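Vibralactone Cyclase (Boreostereum vibrans, PDB 6KD0) catalyses the cyclization that forms the fused bicyclic beta-lactone of vibralactone, using an alpha/beta hydrolase fold. Local coordinates at residues V101-W106 with S177-S183; Y208-C212 with L283-G287; K91-L97 with F163-K169; F41-V46 with H314-R318; E9-H15 with M305-V309. All coordinates share one frame; numbering follows the deposited sequence.

Contact 1 lies at the probable active site, contacts 2 and 4 touch it, and contact 3 lies apart. Contact 1 joins the loop after strand 97-101 to the start of helix 178-192. Contact 2, centred about 11 Å away, repeats that theme further along the sheet, after strand 203-207, and touches contact 1 through Asn181 and Pro210. Contact 4 sets helix 35-54 near contact 1, where Trp42 meets Cys103. Contact 5, on edge strand 301-307, touches contact 2 through Arg284. Along the chain contacts 4 and 5 tie N-terminal residues to the last part of the chain, enclosing the others. Contact 3, centred about 25 Å from contact 1, lies where strands 97-101 and 171-176 begin.

Contact 1 of 5, residues V101-W106 with S177-S183; sequences VHCGGW and SAGGNLS
Ser177 rests its CB 3.9 Å from CB of Cys103. Its backbone is strained, with phi at 57°, and OG stands anti to the backbone nitrogen (chi1 -175°), where it reaches His311 NE2. This strand-to-helix turn fits the nucleophile elbow of alpha/beta hydrolases, with Ser177 the probable nucleophile. Ala178 opens the helix. Its methyl lies over one face of the Trp106 indole, 3.6 Å from the centroid of the five-membered ring, a CH-pi contact that suits a small side chain. Its amide, with those of Gly104 and Gly105, points at one water, which also bonds Ser177 OG at 2.6 Å. Three N-H groups converging beside the serine are consistent with an oxyanion hole. The bare CA of Gly179 comes within 3.1 Å of His102 O and makes a C-H...O contact there, a closeness that glycine permits. Asn181 OD1 accepts from Trp106 NE1 at 3.1 Å; the bond lies near the indole plane but comes from above the amide carbonyl plane, bent to 139° at the hydrogen. It limits rotation of the indole, while Asn181 ND2 bonds Pro210 O. Leu182 CD2 approaches Trp106 NE1 obliquely at 3.7 Å, and Ser183 CB meets Val101 CG2.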
# COMPACT_ATOMS: atom_id res chain seq x y z
N VAL A 101 -5.37 -0.02 1.24
CA VAL A 101 -4.82 0.64 2.42
C VAL A 101 -3.86 1.74 1.98
O VAL A 101 -2.76 1.47 1.46
CB VAL A 101 -4.11 -0.35 3.35
CG1 VAL A 101 -3.87 0.31 4.73
CG2 VAL A 101 -4.92 -1.62 3.47
N HIS A 102 -4.22 2.99 2.30
CA HIS A 102 -3.50 4.16 1.82
C HIS A 102 -2.15 4.34 2.53
O HIS A 102 -1.88 3.77 3.60
CB HIS A 102 -4.37 5.42 2.00
CG HIS A 102 -4.49 5.87 3.42
ND1 HIS A 102 -3.47 6.51 4.09
CD2 HIS A 102 -5.52 5.78 4.30
CE1 HIS A 102 -3.85 6.77 5.33
NE2 HIS A 102 -5.09 6.34 5.48
N CYS A 103 -1.33 5.21 1.95
CA CYS A 103 0.03 5.47 2.41
C CYS A 103 0.05 6.57 3.47
O CYS A 103 -0.99 7.12 3.88
CB CYS A 103 0.91 5.89 1.24
SG CYS A 103 0.64 7.64 0.77
N GLY A 104 1.27 6.91 3.89
CA GLY A 104 1.47 8.11 4.68
C GLY A 104 2.41 7.95 5.86
O GLY A 104 2.32 8.76 6.80
N GLY A 105 3.29 6.95 5.85
CA GLY A 105 4.25 6.79 6.94
C GLY A 105 3.61 6.47 8.29
O GLY A 105 4.27 6.65 9.32
N TRP A 106 2.35 6.01 8.28
CA TRP A 106 1.49 5.73 9.44
C TRP A 106 0.95 7.00 10.11
O TRP A 106 0.05 6.91 10.96
CB TRP A 106 2.18 4.88 10.51
CG TRP A 106 2.72 3.58 10.02
CD1 TRP A 106 1.99 2.52 9.51
CD2 TRP A 106 4.09 3.18 10.03
NE1 TRP A 106 2.85 1.49 9.17
CE2 TRP A 106 4.14 1.86 9.49
CE3 TRP A 106 5.29 3.79 10.42
CZ2 TRP A 106 5.34 1.16 9.34
CZ3 TRP A 106 6.48 3.09 10.27
CH2 TRP A 106 6.49 1.79 9.73
N SER A 177 2.98 1.79 0.58
CA SER A 177 3.98 2.29 1.55
C SER A 177 3.55 1.86 2.95
O SER A 177 3.41 0.65 3.17
CB SER A 177 4.18 3.80 1.35
OG SER A 177 5.22 4.25 2.22
N ALA A 178 3.34 2.77 3.91
CA ALA A 178 2.94 2.35 5.25
C ALA A 178 1.64 1.55 5.22
O ALA A 178 1.44 0.64 6.04
CB ALA A 178 2.80 3.56 6.17
N GLY A 179 0.75 1.86 4.27
CA GLY A 179 -0.47 1.08 4.13
C GLY A 179 -0.21 -0.33 3.64
O GLY A 179 -0.89 -1.27 4.06
N GLY A 180 0.81 -0.49 2.80
CA GLY A 180 1.22 -1.83 2.40
C GLY A 180 1.76 -2.62 3.57
O GLY A 180 1.47 -3.81 3.72
N ASN A 181 2.52 -1.96 4.43
CA ASN A 181 3.00 -2.57 5.68
C ASN A 181 1.82 -3.05 6.53
O ASN A 181 1.81 -4.20 7.01
CB ASN A 181 3.86 -1.53 6.39
CG ASN A 181 4.09 -1.83 7.86
OD1 ASN A 181 3.26 -1.51 8.71
ND2 ASN A 181 5.23 -2.43 8.17
N LEU A 182 0.82 -2.19 6.72
CA LEU A 182 -0.34 -2.60 7.52
C LEU A 182 -1.08 -3.75 6.85
O LEU A 182 -1.60 -4.64 7.53
CB LEU A 182 -1.28 -1.42 7.75
CG LEU A 182 -0.68 -0.23 8.52
CD1 LEU A 182 -1.72 0.86 8.76
CD2 LEU A 182 -0.04 -0.66 9.85
N SER A 183 -1.12 -3.77 5.51
CA SER A 183 -1.80 -4.87 4.85
C SER A 183 -1.01 -6.17 4.96
O SER A 183 -1.61 -7.25 4.98
CB SER A 183 -2.10 -4.53 3.38
OG SER A 183 -0.91 -4.62 2.63
O HOH W 1 3.49 5.54 3.71

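Contact 2 of 5, residues Y208-C212 with L283-G287; sequences YPPTC and LRDEG
The carboxylate of Glu286 is the flat group that takes hold of the 208-212 loop. Thr211 N donates to the anti lone pair of Glu286 OE1 at 2.8 Å, nearly straight at 164°. Cys212 N reaches the same oxygen at 3.2 Å, but from 48° above the carboxylate plane, so one buried oxygen satisfies two successive amides. Asp285 OD1 lies at the edge of the Arg284 guanidinium, which grips that carboxylate side-on through NE and NH2; both residues also find partners around helix 227-230.

Glu286 suits its place because its chain, extended beyond CG, is long enough to carry the acceptor from the first turn of helix 284-296 to the loop. Thr211 slides past it in the opposite direction, and its OG1 makes a weak bond of 2.9 Å to Glu286 O. Its CG2 packs 4.0 Å from CA of Gly287. Pro210, rigid and apolar, sets CB 4.0 Å from Leu283 CD1. A water donates to Pro209 O and Leu283 O, serving both carbonyls at once.

In an alpha/beta hydrolase such loops leave the C-terminal ends of the parallel strands. Here the one after strand 203-207 is fastened to helix 284-296, just beyond Asp281, the probable acid of the Ser-His-Asp triad.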
# COMPACT_ATOMS: atom_id res chain seq x y z
N TYR A 208 6.24 -0.76 -2.34
CA TYR A 208 7.37 -0.26 -1.55
C TYR A 208 7.06 -0.10 -0.06
O TYR A 208 7.23 1.00 0.47
CB TYR A 208 7.87 1.07 -2.17
CG TYR A 208 6.82 2.09 -2.64
CD1 TYR A 208 6.19 2.94 -1.75
CD2 TYR A 208 6.48 2.21 -4.00
CE1 TYR A 208 5.24 3.87 -2.16
CE2 TYR A 208 5.52 3.14 -4.42
CZ TYR A 208 4.91 3.96 -3.50
OH TYR A 208 3.95 4.90 -3.87
N PRO A 209 6.65 -1.15 0.65
CA PRO A 209 6.30 -1.03 2.10
C PRO A 209 7.53 -1.09 2.99
O PRO A 209 8.52 -1.76 2.65
CB PRO A 209 5.41 -2.25 2.35
CG PRO A 209 5.99 -3.29 1.40
CD PRO A 209 6.30 -2.50 0.13
N PRO A 210 7.50 -0.45 4.16
CA PRO A 210 8.41 -0.86 5.24
C PRO A 210 7.99 -2.24 5.71
O PRO A 210 6.81 -2.60 5.65
CB PRO A 210 8.21 0.21 6.33
CG PRO A 210 6.81 0.76 6.07
CD PRO A 210 6.50 0.56 4.61
N THR A 211 8.98 -3.05 6.12
CA THR A 211 8.70 -4.41 6.57
C THR A 211 9.30 -4.74 7.92
O THR A 211 8.89 -5.74 8.52
CB THR A 211 9.21 -5.44 5.55
OG1 THR A 211 10.64 -5.37 5.49
CG2 THR A 211 8.62 -5.16 4.17
N CYS A 212 10.23 -3.93 8.44
CA CYS A 212 10.89 -4.30 9.68
C CYS A 212 11.50 -3.07 10.31
O CYS A 212 12.18 -2.29 9.63
CB CYS A 212 11.98 -5.36 9.42
SG CYS A 212 12.58 -6.12 10.93
N LEU A 283 14.01 2.21 1.83
CA LEU A 283 13.20 1.05 2.20
C LEU A 283 13.24 -0.07 1.15
O LEU A 283 12.53 -1.06 1.31
CB LEU A 283 11.73 1.47 2.39
CG LEU A 283 11.40 2.41 3.54
CD1 LEU A 283 9.87 2.63 3.65
CD2 LEU A 283 11.96 1.90 4.85
N ARG A 284 14.04 0.08 0.09
CA ARG A 284 14.00 -0.89 -0.99
C ARG A 284 14.37 -2.29 -0.51
O ARG A 284 13.66 -3.26 -0.78
CB ARG A 284 14.93 -0.46 -2.13
CG ARG A 284 14.99 -1.44 -3.29
CD ARG A 284 16.20 -1.15 -4.20
NE ARG A 284 17.47 -1.51 -3.56
CZ ARG A 284 18.59 -0.79 -3.61
NH1 ARG A 284 18.62 0.36 -4.27
NH2 ARG A 284 19.68 -1.23 -3.01
N ASP A 285 15.49 -2.40 0.21
CA ASP A 285 16.03 -3.73 0.46
C ASP A 285 15.24 -4.52 1.51
O ASP A 285 15.14 -5.74 1.39
CB ASP A 285 17.52 -3.63 0.81
CG ASP A 285 18.39 -3.34 -0.41
OD1 ASP A 285 17.92 -3.56 -1.56
OD2 ASP A 285 19.52 -2.87 -0.24
N GLU A 286 14.64 -3.87 2.51
CA GLU A 286 13.80 -4.65 3.42
C GLU A 286 12.55 -5.16 2.71
O GLU A 286 12.04 -6.23 3.06
CB GLU A 286 13.45 -3.84 4.67
CG GLU A 286 12.57 -2.62 4.44
CD GLU A 286 12.50 -1.76 5.69
OE1 GLU A 286 11.45 -1.75 6.37
OE2 GLU A 286 13.53 -1.12 6.01
N GLY A 287 12.07 -4.43 1.70
CA GLY A 287 10.98 -4.95 0.89
C GLY A 287 11.41 -6.11 0.02
O GLY A 287 10.69 -7.11 -0.10
O HOH W 2 10.05 -1.87 0.49
O HOH W 3 14.27 -1.14 8.42

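Contact 3 of 5, residues K91-L97 with F163-K169; sequences KTKTYPL and FNADPKK
Lys91 offers its carbonyl oxygen to Asn164 ND2 at 3.3 Å. The same nitrogen gives its straighter bond to Lys93 O, 2.9 Å away and in the amide plane, with 175° at the hydrogen. One amide group thus pins the loop at two carbonyls, and asparagine also suits the positive phi of Asn164. Thr94 is held by Lys169, whose extended chain crosses it at about a right angle; NZ lies 3.0 Å from both Thr94 O and Thr94 OG1. A water joins that hydroxyl to Asp166 OD2. Tyr95 forms the backbone bridge with Ala165: Tyr95 N donates to Asn164 O at 2.9 Å, and Tyr95 O accepts from Asp166 N at 2.8 Å. Pro96 brings its CG to within 3.5 Å of Lys169 O. Leu97 points toward the 163-169 loop, its CG 3.9 Å from Ala165 CB, while CD2 lies at the edge of the Phe163 ring, near its plane. Asp166 OD1 accepts from Lys168 N, an Asx turn that shapes the short 3-10 segment 167-169. Tyr95 bonds to both neighbours of Ala165, the pattern of a parallel bridge, just before strands 97-101 and 171-176 enter as neighbours the parallel part of the alpha/beta hydrolase sheet.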
# COMPACT_ATOMS: atom_id res chain seq x y z
N LYS A 91 -28.48 -4.21 -11.91
CA LYS A 91 -28.23 -3.52 -10.65
C LYS A 91 -28.05 -4.46 -9.47
O LYS A 91 -27.60 -4.00 -8.41
CB LYS A 91 -29.38 -2.55 -10.38
CG LYS A 91 -30.72 -3.25 -10.13
CD LYS A 91 -31.72 -2.33 -9.44
CE LYS A 91 -32.83 -3.13 -8.74
NZ LYS A 91 -33.81 -3.71 -9.69
N THR A 92 -28.34 -5.75 -9.61
CA THR A 92 -28.14 -6.73 -8.55
C THR A 92 -26.84 -7.54 -8.71
O THR A 92 -26.59 -8.45 -7.91
CB THR A 92 -29.34 -7.68 -8.47
OG1 THR A 92 -29.28 -8.62 -9.55
CG2 THR A 92 -30.65 -6.90 -8.58
N LYS A 93 -26.03 -7.23 -9.72
CA LYS A 93 -24.77 -7.93 -9.92
C LYS A 93 -23.83 -7.70 -8.74
O LYS A 93 -23.81 -6.61 -8.16
CB LYS A 93 -24.12 -7.44 -11.22
CG LYS A 93 -23.01 -8.30 -11.76
CD LYS A 93 -22.61 -7.82 -13.15
CE LYS A 93 -21.25 -8.33 -13.60
NZ LYS A 93 -21.23 -9.80 -13.84
N THR A 94 -23.07 -8.74 -8.38
CA THR A 94 -22.03 -8.64 -7.36
C THR A 94 -20.66 -8.79 -8.00
O THR A 94 -20.50 -9.46 -9.03
CB THR A 94 -22.21 -9.69 -6.26
OG1 THR A 94 -22.15 -10.99 -6.83
CG2 THR A 94 -23.54 -9.50 -5.55
N TYR A 95 -19.66 -8.16 -7.39
CA TYR A 95 -18.34 -8.02 -7.97
C TYR A 95 -17.28 -8.51 -7.00
O TYR A 95 -17.53 -8.61 -5.80
CB TYR A 95 -18.06 -6.55 -8.32
CG TYR A 95 -19.10 -5.98 -9.24
CD1 TYR A 95 -18.98 -6.14 -10.61
CD2 TYR A 95 -20.22 -5.33 -8.73
CE1 TYR A 95 -19.94 -5.63 -11.47
CE2 TYR A 95 -21.18 -4.81 -9.59
CZ TYR A 95 -21.04 -4.96 -10.95
OH TYR A 95 -22.01 -4.44 -11.77
N PRO A 96 -16.07 -8.83 -7.49
CA PRO A 96 -14.97 -9.11 -6.57
C PRO A 96 -14.67 -7.90 -5.70
O PRO A 96 -15.13 -6.78 -5.96
CB PRO A 96 -13.79 -9.44 -7.49
CG PRO A 96 -14.42 -9.74 -8.85
CD PRO A 96 -15.68 -8.94 -8.91
N LEU A 97 -13.88 -8.14 -4.65
CA LEU A 97 -13.68 -7.20 -3.55
C LEU A 97 -12.21 -6.80 -3.49
O LEU A 97 -11.34 -7.66 -3.34
CB LEU A 97 -14.09 -7.85 -2.22
CG LEU A 97 -14.71 -7.03 -1.09
CD1 LEU A 97 -14.40 -7.62 0.29
CD2 LEU A 97 -14.35 -5.58 -1.16
N PHE A 163 -22.76 -3.71 -0.35
CA PHE A 163 -22.33 -2.78 -1.39
C PHE A 163 -21.97 -3.54 -2.68
O PHE A 163 -21.07 -3.13 -3.43
CB PHE A 163 -21.19 -1.87 -0.91
CG PHE A 163 -20.03 -2.60 -0.28
CD1 PHE A 163 -18.95 -2.99 -1.04
CD2 PHE A 163 -20.01 -2.85 1.09
CE1 PHE A 163 -17.87 -3.66 -0.46
CE2 PHE A 163 -18.94 -3.51 1.68
CZ PHE A 163 -17.87 -3.92 0.90
N ASN A 164 -22.69 -4.64 -2.95
CA ASN A 164 -22.64 -5.36 -4.23
C ASN A 164 -21.32 -6.10 -4.45
O ASN A 164 -20.92 -6.34 -5.59
CB ASN A 164 -22.91 -4.43 -5.42
CG ASN A 164 -24.36 -4.04 -5.54
OD1 ASN A 164 -24.83 -3.15 -4.84
ND2 ASN A 164 -25.07 -4.69 -6.46
N ALA A 165 -20.63 -6.46 -3.37
CA ALA A 165 -19.37 -7.19 -3.45
C ALA A 165 -19.57 -8.62 -2.96
O ALA A 165 -20.45 -8.90 -2.14
CB ALA A 165 -18.27 -6.51 -2.63
N ASP A 166 -18.76 -9.53 -3.49
CA ASP A 166 -18.76 -10.91 -3.04
C ASP A 166 -17.32 -11.40 -3.02
O ASP A 166 -16.73 -11.63 -4.09
CB ASP A 166 -19.65 -11.79 -3.92
CG ASP A 166 -19.60 -13.28 -3.54
OD1 ASP A 166 -18.93 -13.64 -2.54
OD2 ASP A 166 -20.26 -14.08 -4.24
N PRO A 167 -16.72 -11.55 -1.84
CA PRO A 167 -15.30 -11.93 -1.78
C PRO A 167 -15.03 -13.31 -2.34
O PRO A 167 -13.88 -13.62 -2.66
CB PRO A 167 -14.97 -11.85 -0.28
CG PRO A 167 -16.27 -11.93 0.42
CD PRO A 167 -17.31 -11.35 -0.51
N LYS A 168 -16.06 -14.16 -2.46
CA LYS A 168 -15.88 -15.43 -3.16
C LYS A 168 -15.56 -15.23 -4.63
O LYS A 168 -14.99 -16.13 -5.25
CB LYS A 168 -17.14 -16.30 -3.05
CG LYS A 168 -17.59 -16.58 -1.62
CD LYS A 168 -16.80 -17.69 -0.98
CE LYS A 168 -17.25 -19.06 -1.47
NZ LYS A 168 -16.10 -19.90 -1.92
N LYS A 169 -15.89 -14.07 -5.19
CA LYS A 169 -15.51 -13.75 -6.56
C LYS A 169 -14.09 -13.22 -6.66
O LYS A 169 -13.61 -12.98 -7.77
CB LYS A 169 -16.50 -12.74 -7.14
CG LYS A 169 -17.94 -13.25 -7.10
CD LYS A 169 -18.85 -12.48 -8.03
CE LYS A 169 -20.19 -13.18 -8.20
NZ LYS A 169 -21.06 -12.45 -9.18
O HOH W 4 -22.58 -13.12 -5.33
O HOH W 5 -24.13 -11.30 -9.57

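Contact 4 of 5, residues F41-V46 with H314-R318; sequences FWDEVV and HMLFR
Apolar packing dominates where Trp42, Val46 and Phe41 meet Leu316 and Met315, as helix 35-54 packs on the short helix just after His311, the probable triad histidine. Leu316 CD1 is the common point: it lies 4.0 Å from Trp42 CZ2 and 4.1 Å from Val46 CG1. The indole and the leucine cross at about a right angle, with the methyl approaching the ring obliquely. Met315 CB comes equally obliquely to Trp42 CH2 at 4.1 Å. Leu316 CD2 sits at the edge of the Phe41 ring, more distantly. Within helix 35-54, Val46 CG1 lies over one face of the Trp42 indole, backing the ring; with that branch anti to the backbone nitrogen (chi1 -179°), it also comes to 3.7 Å from Met315 O. A large flat tryptophan suits this place because its far rim can bridge to two residues of the other helix.

Polar links are fewer. A water donates to Val46 O at 2.9 Å and to Met315 O at 2.7 Å, joining two carbonyls that could not bond each other. Inside each segment, backbone acceptors are also used: Phe41 O receives the amide of Val45, as in a regular helix, and that of Val46, in a wider pi-type turn, and Arg318 NE donates to His314 O at 2.8 Å, in the guanidinium plane. Arg318 also forms a salt bridge with Asp117.

The direct contact between the helices is therefore apolar and non-directional, and the bridging water supplies their polar link.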
# COMPACT_ATOMS: atom_id res chain seq x y z
N PHE A 41 1.00 19.52 3.44
CA PHE A 41 1.54 19.40 2.09
C PHE A 41 0.75 18.39 1.28
O PHE A 41 0.48 18.60 0.08
CB PHE A 41 3.02 19.00 2.15
CG PHE A 41 3.67 18.88 0.78
CD1 PHE A 41 3.85 20.00 -0.02
CD2 PHE A 41 4.12 17.65 0.31
CE1 PHE A 41 4.44 19.90 -1.27
CE2 PHE A 41 4.73 17.55 -0.94
CZ PHE A 41 4.88 18.67 -1.73
N TRP A 42 0.42 17.26 1.91
CA TRP A 42 -0.43 16.29 1.23
C TRP A 42 -1.82 16.86 0.98
O TRP A 42 -2.40 16.65 -0.10
CB TRP A 42 -0.49 14.98 2.02
CG TRP A 42 0.67 14.10 1.66
CD1 TRP A 42 1.93 14.17 2.16
CD2 TRP A 42 0.68 13.07 0.66
NE1 TRP A 42 2.74 13.23 1.54
CE2 TRP A 42 1.99 12.54 0.63
CE3 TRP A 42 -0.28 12.53 -0.19
CZ2 TRP A 42 2.35 11.49 -0.23
CZ3 TRP A 42 0.07 11.51 -1.04
CH2 TRP A 42 1.38 10.99 -1.05
N ASP A 43 -2.36 17.60 1.95
CA ASP A 43 -3.72 18.14 1.81
C ASP A 43 -3.81 19.25 0.76
O ASP A 43 -4.85 19.42 0.10
CB ASP A 43 -4.20 18.65 3.16
CG ASP A 43 -5.64 19.15 3.12
OD1 ASP A 43 -6.55 18.34 2.87
OD2 ASP A 43 -5.84 20.37 3.35
N GLU A 44 -2.75 20.05 0.61
CA GLU A 44 -2.81 21.29 -0.15
C GLU A 44 -2.13 21.19 -1.51
O GLU A 44 -2.48 21.95 -2.42
CB GLU A 44 -2.18 22.43 0.66
CG GLU A 44 -3.05 22.84 1.86
CD GLU A 44 -2.31 23.62 2.95
OE1 GLU A 44 -1.20 24.14 2.69
OE2 GLU A 44 -2.84 23.71 4.07
N VAL A 45 -1.18 20.28 -1.66
CA VAL A 45 -0.39 20.22 -2.88
C VAL A 45 -0.54 18.85 -3.53
O VAL A 45 -0.96 18.75 -4.68
CB VAL A 45 1.10 20.54 -2.61
CG1 VAL A 45 1.91 20.41 -3.91
CG2 VAL A 45 1.24 21.96 -2.06
N VAL A 46 -0.21 17.77 -2.80
CA VAL A 46 -0.06 16.48 -3.47
C VAL A 46 -1.41 15.98 -3.99
O VAL A 46 -1.55 15.64 -5.17
CB VAL A 46 0.61 15.45 -2.55
CG1 VAL A 46 0.78 14.15 -3.29
CG2 VAL A 46 1.96 15.96 -2.10
N HIS A 314 5.28 8.11 -8.14
CA HIS A 314 4.09 8.14 -8.98
C HIS A 314 2.93 8.90 -8.35
O HIS A 314 2.01 9.29 -9.07
CB HIS A 314 3.66 6.71 -9.37
CG HIS A 314 2.80 6.00 -8.37
ND1 HIS A 314 3.27 5.57 -7.15
CD2 HIS A 314 1.51 5.60 -8.44
CE1 HIS A 314 2.30 4.96 -6.50
NE2 HIS A 314 1.22 4.96 -7.26
N MET A 315 2.96 9.13 -7.04
CA MET A 315 1.93 9.93 -6.38
C MET A 315 2.24 11.41 -6.44
O MET A 315 1.32 12.25 -6.42
CB MET A 315 1.78 9.53 -4.91
CG MET A 315 1.36 8.09 -4.69
SD MET A 315 -0.27 7.71 -5.36
CE MET A 315 -1.31 8.64 -4.22
N LEU A 316 3.51 11.76 -6.50
CA LEU A 316 3.91 13.15 -6.57
C LEU A 316 4.15 13.63 -7.99
O LEU A 316 4.12 14.85 -8.22
CB LEU A 316 5.17 13.36 -5.73
CG LEU A 316 4.86 13.66 -4.26
CD1 LEU A 316 4.43 12.38 -3.48
CD2 LEU A 316 6.03 14.33 -3.60
N PHE A 317 4.38 12.73 -8.94
CA PHE A 317 4.71 13.13 -10.31
C PHE A 317 3.91 12.31 -11.31
O PHE A 317 4.45 11.81 -12.29
CB PHE A 317 6.21 12.98 -10.55
CG PHE A 317 7.06 13.72 -9.56
CD1 PHE A 317 7.25 15.08 -9.68
CD2 PHE A 317 7.65 13.06 -8.49
CE1 PHE A 317 8.02 15.78 -8.76
CE2 PHE A 317 8.43 13.75 -7.56
CZ PHE A 317 8.61 15.12 -7.70
N ARG A 318 2.61 12.16 -11.08
CA ARG A 318 1.81 11.27 -11.91
C ARG A 318 1.83 11.67 -13.39
O ARG A 318 1.62 10.81 -14.25
CB ARG A 318 0.36 11.22 -11.41
CG ARG A 318 -0.52 10.17 -12.13
CD ARG A 318 0.03 8.75 -11.88
NE ARG A 318 -0.21 8.40 -10.48
CZ ARG A 318 -1.34 7.85 -10.03
NH1 ARG A 318 -2.31 7.53 -10.88
NH2 ARG A 318 -1.49 7.61 -8.73
O HOH W 6 0.61 14.79 -6.83

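Contact 5 of 5, residues E9-H15 with M305-V309; sequences EGLSTAH and MYPGV
A type II beta turn, Tyr306 to Val309, carries the chain out of edge strand 301-307 and docks through Gly308 on the N-terminal loop, itself bent by a type I turn from Gly10 to Thr13. Gly308 N donates to Leu11 O at 2.7 Å, and Gly308 O accepts from His15 N at 2.9 Å, almost straight at 173°. One residue therefore holds the loop at two points, four residues apart. Between them Thr13 O comes within 3.1 Å of Gly308 CA, a closeness that a residue without a side chain allows; the positive phi of this turn position also suits glycine. Thr13 OG1 bonds Gly10 O at 2.9 Å, tightening the type I turn.

Beside the backbone bonds, Leu11 spreads its two methyls over Met305 and Pro307. CD2 meets Pro307 CB at 3.5 Å, and CD1 lies 3.8 Å from Met305 CE. Met305 leaves the strand with CG anti to the backbone nitrogen (chi1 171°) and then bends at both following torsions, which brings SD and CE to the leucine, the two side chains crossing at a slant. At the other end, His15 packs CB 4.0 Å from Val309 CG1 and turns its ring edge toward Pro307 O, with CD2 as the nearest atom. Its ND1 caps Glu17 N, just before helix 18-24.

The neighbouring elements border the contact: Leu11 and Met305 also touch Arg284 on helix 284-296, His15 and Val309 pack on Leu322 of helix 321-338, and Tyr306 bonds through its backbone to Ser277 of the adjoining parallel strand 273-278.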
# COMPACT_ATOMS: atom_id res chain seq x y z
N GLU A 9 21.42 -3.07 -10.65
CA GLU A 9 21.33 -2.40 -12.00
C GLU A 9 21.38 -0.87 -11.89
O GLU A 9 20.63 -0.23 -12.64
CB GLU A 9 20.20 -2.84 -12.94
CG GLU A 9 18.83 -2.22 -12.64
CD GLU A 9 17.69 -2.93 -13.33
OE1 GLU A 9 17.37 -2.55 -14.47
OE2 GLU A 9 17.14 -3.86 -12.74
N GLY A 10 22.26 -0.30 -11.06
CA GLY A 10 22.19 1.17 -10.92
C GLY A 10 20.78 1.58 -10.49
O GLY A 10 20.18 2.45 -11.09
N LEU A 11 20.26 0.91 -9.48
CA LEU A 11 18.93 1.15 -8.94
C LEU A 11 18.77 2.58 -8.44
O LEU A 11 17.68 3.16 -8.57
CB LEU A 11 18.63 0.15 -7.82
CG LEU A 11 18.30 -1.26 -8.32
CD1 LEU A 11 17.61 -2.10 -7.28
CD2 LEU A 11 17.42 -1.20 -9.56
N SER A 12 19.83 3.19 -7.90
CA SER A 12 19.75 4.52 -7.30
C SER A 12 20.44 5.60 -8.13
O SER A 12 20.70 6.70 -7.61
CB SER A 12 20.32 4.49 -5.89
OG SER A 12 21.56 3.84 -5.86
N THR A 13 20.71 5.35 -9.41
CA THR A 13 21.13 6.41 -10.31
C THR A 13 19.89 6.98 -10.99
O THR A 13 19.06 6.23 -11.50
CB THR A 13 22.12 5.88 -11.34
OG1 THR A 13 21.50 4.81 -12.06
CG2 THR A 13 23.36 5.32 -10.66
N ALA A 14 19.76 8.31 -10.99
CA ALA A 14 18.52 8.94 -11.42
C ALA A 14 18.11 8.48 -12.82
O ALA A 14 18.91 8.52 -13.76
CB ALA A 14 18.67 10.46 -11.38
N HIS A 15 16.87 8.01 -12.93
CA HIS A 15 16.28 7.71 -14.23
C HIS A 15 16.33 8.96 -15.10
O HIS A 15 16.00 10.06 -14.62
CB HIS A 15 14.83 7.25 -14.05
CG HIS A 15 14.22 6.64 -15.28
ND1 HIS A 15 13.87 7.38 -16.39
CD2 HIS A 15 13.89 5.36 -15.56
CE1 HIS A 15 13.36 6.58 -17.31
NE2 HIS A 15 13.35 5.34 -16.83
N MET A 305 10.40 -4.00 -10.45
CA MET A 305 11.34 -3.00 -9.97
C MET A 305 11.35 -1.78 -10.90
O MET A 305 11.47 -1.93 -12.13
CB MET A 305 12.74 -3.59 -9.83
CG MET A 305 13.83 -2.56 -9.54
SD MET A 305 13.68 -1.74 -7.92
CE MET A 305 13.97 -3.13 -6.80
N TYR A 306 11.24 -0.58 -10.33
CA TYR A 306 11.39 0.67 -11.07
C TYR A 306 12.72 1.31 -10.69
O TYR A 306 12.81 2.03 -9.69
CB TYR A 306 10.22 1.62 -10.78
CG TYR A 306 9.00 1.26 -11.58
CD1 TYR A 306 8.26 0.12 -11.27
CD2 TYR A 306 8.60 2.03 -12.67
CE1 TYR A 306 7.15 -0.22 -12.02
CE2 TYR A 306 7.49 1.69 -13.42
CZ TYR A 306 6.77 0.57 -13.09
OH TYR A 306 5.67 0.21 -13.83
N PRO A 307 13.79 1.06 -11.46
CA PRO A 307 15.09 1.64 -11.10
C PRO A 307 15.12 3.15 -11.28
O PRO A 307 14.40 3.71 -12.12
CB PRO A 307 16.08 0.94 -12.05
CG PRO A 307 15.27 0.25 -13.07
CD PRO A 307 13.85 0.15 -12.61
N GLY A 308 15.95 3.79 -10.48
CA GLY A 308 16.23 5.21 -10.64
C GLY A 308 15.11 6.16 -10.28
O GLY A 308 15.19 7.35 -10.61
N VAL A 309 14.06 5.69 -9.62
CA VAL A 309 13.01 6.60 -9.16
C VAL A 309 12.76 6.42 -7.67
O VAL A 309 12.94 5.31 -7.13
CB VAL A 309 11.72 6.44 -9.97
CG1 VAL A 309 11.90 7.09 -11.33
CG2 VAL A 309 11.36 4.98 -10.12